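Local coordinates for protein oxidoreductase (Thermotoga maritima, PDB 1ZH8) that is a GFO/IDH/MocA-type oxidoreductase that probably catalyses the NADP-dependent interconversion of an alcohol and its carbonyl compound, at residues A[196-201]-A[319-323]. Residues are numbered along the deposited sequence; the frame is centred on the assembly and turned at random.
Sequences LSDGGV and DLAFI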
loop_
_atom_site.group_PDB
_atom_site.type_symbol
_atom_site.label_atom_id
_atom_site.label_comp_id
_atom_site.label_asym_id
_atom_site.label_seq_id
_atom_site.Cartn_x
_atom_site.Cartn_y
_atom_site.Cartn_z
ATOM N N LEU A 196 -5.600 -16.188 4.517
ATOM C CA LEU A 196 -5.957 -14.794 4.658
ATOM C C LEU A 196 -6.863 -14.539 5.865
ATOM O O LEU A 196 -6.667 -13.537 6.578
ATOM C CB LEU A 196 -6.541 -14.221 3.370
ATOM C CG LEU A 196 -5.639 -14.334 2.127
ATOM C CD1 LEU A 196 -6.334 -13.673 0.925
ATOM C CD2 LEU A 196 -4.241 -13.745 2.377
ATOM N N SER A 197 -7.819 -15.428 6.130
ATOM C CA SER A 197 -8.630 -15.288 7.342
ATOM C C SER A 197 -7.900 -15.799 8.576
ATOM O O SER A 197 -7.975 -15.202 9.644
ATOM C CB SER A 197 -9.918 -16.093 7.219
ATOM O OG SER A 197 -10.888 -15.387 6.496
ATOM N N ASP A 198 -7.204 -16.915 8.413
ATOM C CA ASP A 198 -6.529 -17.575 9.510
ATOM C C ASP A 198 -5.604 -16.594 10.253
ATOM O O ASP A 198 -5.749 -16.412 11.464
ATOM C CB ASP A 198 -5.800 -18.828 8.985
ATOM C CG ASP A 198 -5.000 -19.547 10.050
ATOM O OD1 ASP A 198 -5.270 -19.368 11.257
ATOM O OD2 ASP A 198 -4.081 -20.299 9.667
ATOM N N GLY A 199 -4.702 -15.940 9.525
ATOM C CA GLY A 199 -3.826 -14.947 10.112
ATOM C C GLY A 199 -4.365 -13.534 10.009
ATOM O O GLY A 199 -3.960 -12.666 10.768
ATOM N N GLY A 200 -5.278 -13.288 9.073
ATOM C CA GLY A 200 -5.787 -11.926 8.840
ATOM C C GLY A 200 -6.606 -11.328 9.977
ATOM O O GLY A 200 -6.464 -10.121 10.289
ATOM N N VAL A 201 -7.453 -12.146 10.619
ATOM C CA VAL A 201 -8.203 -11.662 11.779
ATOM C C VAL A 201 -7.286 -11.007 12.862
ATOM O O VAL A 201 -7.626 -9.973 13.421
ATOM C CB VAL A 201 -9.211 -12.712 12.323
ATOM C CG1 VAL A 201 -10.251 -13.016 11.245
ATOM C CG2 VAL A 201 -8.510 -14.007 12.789
ATOM N N ASP A 319 -13.516 -8.375 12.873
ATOM C CA ASP A 319 -12.220 -8.737 12.322
ATOM C C ASP A 319 -12.401 -9.564 11.044
ATOM O O ASP A 319 -11.736 -9.320 10.020
ATOM C CB ASP A 319 -11.383 -9.545 13.309
ATOM C CG ASP A 319 -11.104 -8.816 14.604
ATOM O OD1 ASP A 319 -11.010 -7.569 14.602
ATOM O OD2 ASP A 319 -10.964 -9.521 15.632
ATOM N N LEU A 320 -13.308 -10.534 11.114
ATOM C CA LEU A 320 -13.490 -11.449 10.019
ATOM C C LEU A 320 -14.059 -10.682 8.821
ATOM O O LEU A 320 -13.557 -10.826 7.721
ATOM C CB LEU A 320 -14.368 -12.628 10.447
ATOM C CG LEU A 320 -14.606 -13.736 9.425
ATOM C CD1 LEU A 320 -13.301 -14.250 8.850
ATOM C CD2 LEU A 320 -15.333 -14.875 10.091
ATOM N N ALA A 321 -15.052 -9.828 9.064
ATOM C CA ALA A 321 -15.654 -8.966 8.032
ATOM C C ALA A 321 -14.639 -8.151 7.203
ATOM O O ALA A 321 -14.773 -8.056 5.977
ATOM C CB ALA A 321 -16.696 -8.036 8.657
ATOM N N PHE A 322 -13.642 -7.568 7.867
ATOM C CA PHE A 322 -12.567 -6.881 7.164
ATOM C C PHE A 322 -11.904 -7.812 6.139
ATOM O O PHE A 322 -11.784 -7.462 4.962
ATOM C CB PHE A 322 -11.516 -6.316 8.146
ATOM C CG PHE A 322 -10.281 -5.773 7.463
ATOM C CD1 PHE A 322 -10.230 -4.447 7.035
ATOM C CD2 PHE A 322 -9.181 -6.590 7.230
ATOM C CE1 PHE A 322 -9.101 -3.931 6.401
ATOM C CE2 PHE A 322 -8.041 -6.093 6.584
ATOM C CZ PHE A 322 -8.004 -4.757 6.172
ATOM N N ILE A 323 -11.495 -9.003 6.580
ATOM C CA ILE A 323 -10.845 -9.956 5.681
ATOM C C ILE A 323 -11.806 -10.460 4.615
ATOM O O ILE A 323 -11.472 -10.457 3.424
ATOM C CB ILE A 323 -10.215 -11.140 6.444
ATOM C CG1 ILE A 323 -9.133 -10.630 7.414
ATOM C CG2 ILE A 323 -9.617 -12.151 5.476
ATOM C CD1 ILE A 323 -8.005 -9.947 6.730
#
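I323 enters the groove of the facing helix as a knob into a hole made by L196, S197, G200 and V201. Its two branches divide the work. CD1 settles on the bare backbone of G200, 3.6 Å from G200 CA; CG2, held anti to the backbone N of I323, is directed instead to the other end of the hole, 3.4 Å from L196 O. One turn away, V201 CG1 lies over the backbone of L320, 3.8 Å from L320 CA, while V201 CB faces D319 CB at 4.0 Å. With an alanine in place of I323, both branches gone, a gap would probably open over G200 and beside L196 O, leaving the two helices less firmly keyed together. The buried D319 carboxylate is satisfied elsewhere, by salt bridges to R143 and R208. On the face of helix 195-211 turned from the contact, D198 touches the bound NADP and pairs with K113 and R186. The segment axes, 9.1 Å apart, cross at 129°. This single knob-into-hole contact joins helices 195-211 and 313-329 where both pack on strand 214-222 of the mixed sheet, L196 against A221 and F322 against I214 and I217, in the C-terminal domain of the GFO/IDH/MocA fold.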